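PreproPTTH (Bombyx mori, PDB 5AOQ) is the precursor of prothoracicotropic hormone, a cystine-knot neurohormone whose mature part binds the receptor tyrosine kinase Torso and probably times insect metamorphosis. Local coordinates at residues T62-R67 with W85-H90. The protein carries 1 engineered substitution. Residues are numbered along the deposited sequence; the frame is centred on the assembly and turned at random.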
loop_
_atom_site.group_PDB
_atom_site.type_symbol
_atom_site.label_atom_id
_atom_site.label_comp_id
_atom_site.label_asym_id
_atom_site.label_seq_id
_atom_site.Cartn_x
_atom_site.Cartn_y
_atom_site.Cartn_z
ATOM N N THR D 62 6.497 -5.383 0.680
ATOM C CA THR D 62 6.407 -4.144 1.447
ATOM C C THR D 62 5.008 -3.938 2.026
ATOM O O THR D 62 4.009 -4.059 1.315
ATOM C CB THR D 62 6.773 -2.927 0.575
ATOM O OG1 THR D 62 8.041 -3.147 -0.053
ATOM C CG2 THR D 62 6.840 -1.665 1.415
ATOM N N ILE D 63 4.952 -3.629 3.320
ATOM C CA ILE D 63 3.695 -3.317 4.001
ATOM C C ILE D 63 3.775 -1.941 4.660
ATOM O O ILE D 63 4.844 -1.528 5.112
ATOM C CB ILE D 63 3.340 -4.391 5.059
ATOM C CG1 ILE D 63 2.937 -5.695 4.373
ATOM C CG2 ILE D 63 2.208 -3.924 5.974
ATOM C CD1 ILE D 63 4.067 -6.671 4.229
ATOM N N LEU D 64 2.641 -1.246 4.719
ATOM C CA LEU D 64 2.576 0.092 5.304
ATOM C C LEU D 64 1.951 0.064 6.698
ATOM O O LEU D 64 0.959 -0.629 6.925
ATOM C CB LEU D 64 1.774 1.030 4.398
ATOM C CG LEU D 64 2.301 1.247 2.976
ATOM C CD1 LEU D 64 1.395 2.195 2.210
ATOM C CD2 LEU D 64 3.723 1.774 2.992
ATOM N N LYS D 65 2.539 0.821 7.625
ATOM C CA LYS D 65 2.045 0.896 9.002
ATOM C C LYS D 65 1.232 2.174 9.235
ATOM O O LYS D 65 1.286 3.103 8.430
ATOM C CB LYS D 65 3.211 0.825 9.990
ATOM C CG LYS D 65 4.084 -0.418 9.838
ATOM C CD LYS D 65 3.362 -1.695 10.260
ATOM C CE LYS D 65 3.246 -1.806 11.774
ATOM N NZ LYS D 65 2.631 -3.096 12.197
ATOM N N ARG D 66 0.499 2.218 10.347
ATOM C CA ARG D 66 -0.483 3.275 10.598
ATOM C C ARG D 66 -0.047 4.290 11.666
ATOM O O ARG D 66 1.112 4.315 12.081
ATOM C CB ARG D 66 -1.822 2.634 10.992
ATOM C CG ARG D 66 -2.697 2.269 9.807
ATOM C CD ARG D 66 -4.017 1.668 10.259
ATOM N NE ARG D 66 -4.861 2.635 10.960
ATOM C CZ ARG D 66 -5.749 3.432 10.371
ATOM N NH1 ARG D 66 -5.923 3.395 9.055
ATOM N NH2 ARG D 66 -6.469 4.273 11.101
ATOM N N ARG D 67 -0.998 5.122 12.090
ATOM C CA ARG D 67 -0.756 6.228 13.014
ATOM C C ARG D 67 -0.156 5.800 14.353
ATOM O O ARG D 67 0.676 6.510 14.918
ATOM C CB ARG D 67 -2.068 6.975 13.281
ATOM C CG ARG D 67 -2.822 7.417 12.028
ATOM C CD ARG D 67 -4.228 7.908 12.358
ATOM N NE ARG D 67 -5.029 6.889 13.032
ATOM C CZ ARG D 67 -6.329 7.000 13.286
ATOM N NH1 ARG D 67 -6.995 8.086 12.918
ATOM N NH2 ARG D 67 -6.970 6.019 13.907
ATOM N N TRP D 85 2.521 7.338 7.887
ATOM C CA TRP D 85 2.756 5.994 7.357
ATOM C C TRP D 85 4.239 5.633 7.293
ATOM O O TRP D 85 5.102 6.507 7.218
ATOM C CB TRP D 85 2.148 5.866 5.957
ATOM C CG TRP D 85 0.666 6.083 5.907
ATOM C CD1 TRP D 85 0.015 7.279 5.823
ATOM C CD2 TRP D 85 -0.350 5.074 5.922
ATOM N NE1 TRP D 85 -1.343 7.077 5.791
ATOM C CE2 TRP D 85 -1.594 5.731 5.852
ATOM C CE3 TRP D 85 -0.329 3.678 5.992
ATOM C CZ2 TRP D 85 -2.804 5.042 5.849
ATOM C CZ3 TRP D 85 -1.531 2.995 5.991
ATOM C CH2 TRP D 85 -2.751 3.677 5.918
ATOM N N VAL D 86 4.514 4.332 7.321
ATOM C CA VAL D 86 5.864 3.803 7.148
ATOM C C VAL D 86 5.843 2.463 6.431
ATOM O O VAL D 86 5.099 1.556 6.805
ATOM C CB VAL D 86 6.601 3.631 8.496
ATOM C CG1 VAL D 86 7.908 2.850 8.327
ATOM C CG2 VAL D 86 6.864 4.974 9.129
ATOM N N ALA D 87 6.680 2.352 5.403
ATOM C CA ALA D 87 6.810 1.121 4.635
ATOM C C ALA D 87 7.899 0.245 5.235
ATOM O O ALA D 87 9.002 0.714 5.513
ATOM C CB ALA D 87 7.120 1.430 3.182
ATOM N N GLU D 88 7.579 -1.030 5.429
ATOM C CA GLU D 88 8.529 -1.986 5.977
ATOM C C GLU D 88 8.518 -3.269 5.160
ATOM O O GLU D 88 7.486 -3.671 4.617
ATOM C CB GLU D 88 8.217 -2.285 7.445
ATOM C CG GLU D 88 6.854 -2.915 7.689
ATOM C CD GLU D 88 6.653 -3.310 9.140
ATOM O OE1 GLU D 88 6.437 -2.410 9.979
ATOM O OE2 GLU D 88 6.713 -4.520 9.442
ATOM N N SER D 89 9.683 -3.903 5.082
ATOM C CA SER D 89 9.839 -5.155 4.358
ATOM C C SER D 89 9.262 -6.314 5.159
ATOM O O SER D 89 9.257 -6.294 6.390
ATOM C CB SER D 89 11.314 -5.412 4.048
ATOM O OG SER D 89 11.488 -6.663 3.408
ATOM N N HIS D 90 8.774 -7.321 4.443
ATOM C CA HIS D 90 8.151 -8.483 5.060
ATOM C C HIS D 90 8.462 -9.742 4.256
ATOM O O HIS D 90 7.845 -9.983 3.218
ATOM C CB HIS D 90 6.640 -8.278 5.166
ATOM C CG HIS D 90 5.955 -9.260 6.065
ATOM N ND1 HIS D 90 6.363 -9.493 7.361
ATOM C CD2 HIS D 90 4.887 -10.065 5.856
ATOM C CE1 HIS D 90 5.578 -10.402 7.910
ATOM N NE2 HIS D 90 4.672 -10.765 7.019
#
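I63 and E88 form an antiparallel hydrogen-bonded pair: I63 N gives to E88 O at 2.8 Å, and E88 N gives back to I63 O. K65 N reaches V86 O at 2.8 Å. L64–A87 is the non-hydrogen-bonded pair between them, and T62–S89 the one on the other side of I63–E88.

On the L64 and A87 face, A87 CB meets L64 CD2 and lies 3.6 Å from T62 CG2. The W85 indole crosses the chain leaving strand 55-65, its CE3 3.7 Å from L64 CB; R66 runs alongside, R66 CG lying 4.1 Å from W85 CZ3 and the guanidinium turned 84° from the indole plane. The pairing is the loop end of the cystine-knot hormone's long hairpin, the last residues of strand 55-65 and the first of strand 86-97. The second subunit packs here too, its L64 against L64, its K82 in a cation-pi contact with W85.

The face of I63, K65 and E88 carries opposite charges that do not meet. K65, bent at chi2 (-69°) and chi3 (-75°), passes aslant the E88 side chain, its CG and CD against OE1; K65 NZ stops 4.5 Å from E88 OE1, too far for a salt bridge. H90 NE2 is hydrogen-bonded to E24.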